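Binding domain (Hc) of Paraclostridial Mosquitocidal Protein 1 (Paraclostridium bifermentans, PDB 6HOX) probably recognises receptors on host nerve cells, as the binding domain of a botulinum-like neurotoxin that specifically targets Anopheles mosquitoes. Local coordinates at residues A[131-135]-A[146-150]. Residues are numbered along the deposited sequence; the frame is centred on the assembly and turned at random.
Sequences NLVWR and IITSL
N131 turns its side-chain amide onto the backbone of L150, where ND2 donates to L150 O almost straight (2.9 Å, 173°) and OD1 accepts from L150 N (3.0 Å), a donor tilted out of the carbonyl plane. N131 OD1 also takes the T148 hydroxyl on a lone pair, T148 OG1 to N131 OD1 2.6 Å, so two donors grip OD1 and, with the ND2 bond lying in the amide plane, hold the buried amide in a fixed rotation. At L132 the backbone N points at T148 OG1 (3.1 Å); with chi1 at 66° T148 turns OG1 back over its own main chain, where it takes the part T148 O would have in a regular antiparallel pair; L132 O in turn receives T148 N. V133 and I147 form a non-hydrogen-bonded pair with side chains side by side, V133 CG2 3.9 Å from I147 CG1. W134 and I146 exchange both backbone N-H...O bonds, and on their face both side chains reach C179 of strand 178-183. R135 brings the edge of its guanidinium near I147 CD1, while NH2 forms salt bridges with E111 and D145. The arrangement is an antiparallel beta hairpin, continued past strand 143-147 by one main-chain bond and the side chains of N131 and T148, within the concanavalin-like beta-sandwich of the N-terminal receptor-binding subdomain.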
loop_
_atom_site.group_PDB
_atom_site.type_symbol
_atom_site.label_atom_id
_atom_site.label_comp_id
_atom_site.label_asym_id
_atom_site.label_seq_id
_atom_site.Cartn_x
_atom_site.Cartn_y
_atom_site.Cartn_z
ATOM N N ASN A 131 -11.714 -8.116 5.139
ATOM C CA ASN A 131 -10.659 -8.769 5.893
ATOM C C ASN A 131 -10.213 -10.027 5.127
ATOM O O ASN A 131 -10.731 -10.340 4.069
ATOM C CB ASN A 131 -11.106 -9.023 7.337
ATOM C CG ASN A 131 -10.831 -7.833 8.236
ATOM O OD1 ASN A 131 -9.698 -7.619 8.672
ATOM N ND2 ASN A 131 -11.853 -7.047 8.500
ATOM N N LEU A 132 -9.182 -10.688 5.648
ATOM C CA LEU A 132 -8.510 -11.822 5.006
ATOM C C LEU A 132 -8.741 -13.044 5.892
ATOM O O LEU A 132 -8.747 -12.914 7.123
ATOM C CB LEU A 132 -7.020 -11.488 4.873
ATOM C CG LEU A 132 -6.218 -12.272 3.834
ATOM C CD1 LEU A 132 -6.636 -11.924 2.423
ATOM C CD2 LEU A 132 -4.737 -12.003 3.997
ATOM N N VAL A 133 -9.011 -14.186 5.255
ATOM C CA VAL A 133 -9.193 -15.474 5.918
ATOM C C VAL A 133 -8.114 -16.433 5.423
ATOM O O VAL A 133 -7.958 -16.594 4.203
ATOM C CB VAL A 133 -10.573 -16.082 5.614
ATOM C CG1 VAL A 133 -10.737 -17.450 6.271
ATOM C CG2 VAL A 133 -11.686 -15.135 6.041
ATOM N N TRP A 134 -7.419 -17.058 6.376
ATOM C CA TRP A 134 -6.598 -18.234 6.183
ATOM C C TRP A 134 -7.318 -19.402 6.854
ATOM O O TRP A 134 -7.687 -19.309 8.027
ATOM C CB TRP A 134 -5.181 -18.038 6.754
ATOM C CG TRP A 134 -4.397 -19.302 6.881
ATOM C CD1 TRP A 134 -4.106 -19.978 8.035
ATOM C CD2 TRP A 134 -3.817 -20.066 5.811
ATOM N NE1 TRP A 134 -3.363 -21.091 7.752
ATOM C CE2 TRP A 134 -3.173 -21.171 6.397
ATOM C CE3 TRP A 134 -3.743 -19.898 4.426
ATOM C CZ2 TRP A 134 -2.486 -22.117 5.641
ATOM C CZ3 TRP A 134 -3.074 -20.834 3.676
ATOM C CH2 TRP A 134 -2.464 -21.935 4.278
ATOM N N ARG A 135 -7.536 -20.484 6.112
ATOM C CA ARG A 135 -8.181 -21.643 6.699
ATOM C C ARG A 135 -7.453 -22.919 6.271
ATOM O O ARG A 135 -7.069 -23.061 5.091
ATOM C CB ARG A 135 -9.662 -21.708 6.317
ATOM C CG ARG A 135 -10.320 -23.007 6.774
ATOM C CD ARG A 135 -11.821 -23.084 6.589
ATOM N NE ARG A 135 -12.476 -22.006 7.322
ATOM C CZ ARG A 135 -12.998 -20.926 6.749
ATOM N NH1 ARG A 135 -13.268 -20.940 5.454
ATOM N NH2 ARG A 135 -13.239 -19.845 7.475
ATOM N N ILE A 146 -7.735 -18.300 10.569
ATOM C CA ILE A 146 -7.464 -16.984 11.052
ATOM C C ILE A 146 -8.320 -16.044 10.197
ATOM O O ILE A 146 -8.296 -16.102 8.967
ATOM C CB ILE A 146 -5.953 -16.673 11.013
ATOM C CG1 ILE A 146 -5.177 -17.629 11.918
ATOM C CG2 ILE A 146 -5.680 -15.214 11.376
ATOM C CD1 ILE A 146 -3.677 -17.528 11.806
ATOM N N ILE A 147 -9.146 -15.246 10.862
ATOM C CA ILE A 147 -9.938 -14.251 10.204
ATOM C C ILE A 147 -9.493 -12.911 10.789
ATOM O O ILE A 147 -9.695 -12.678 11.967
ATOM C CB ILE A 147 -11.441 -14.556 10.391
ATOM C CG1 ILE A 147 -11.779 -15.945 9.840
ATOM C CG2 ILE A 147 -12.302 -13.471 9.754
ATOM C CD1 ILE A 147 -13.142 -16.471 10.210
ATOM N N THR A 148 -8.806 -12.077 9.997
ATOM C CA THR A 148 -8.362 -10.790 10.526
ATOM C C THR A 148 -9.625 -9.987 10.893
ATOM O O THR A 148 -10.666 -10.147 10.260
ATOM C CB THR A 148 -7.421 -10.057 9.562
ATOM O OG1 THR A 148 -8.176 -9.728 8.400
ATOM C CG2 THR A 148 -6.203 -10.871 9.182
ATOM N N SER A 149 -9.529 -9.166 11.944
ATOM C CA SER A 149 -10.691 -8.464 12.499
ATOM C C SER A 149 -10.407 -6.964 12.513
ATOM O O SER A 149 -10.795 -6.281 13.411
ATOM C CB SER A 149 -11.049 -8.982 13.887
ATOM O OG SER A 149 -9.980 -8.762 14.800
ATOM N N LEU A 150 -9.741 -6.477 11.464
ATOM C CA LEU A 150 -9.393 -5.075 11.331
ATOM C C LEU A 150 -10.652 -4.288 10.969
ATOM O O LEU A 150 -11.558 -4.828 10.338
ATOM C CB LEU A 150 -8.306 -4.933 10.262
ATOM C CG LEU A 150 -6.977 -5.601 10.613
ATOM C CD1 LEU A 150 -6.254 -6.086 9.381
ATOM C CD2 LEU A 150 -6.091 -4.652 11.376
#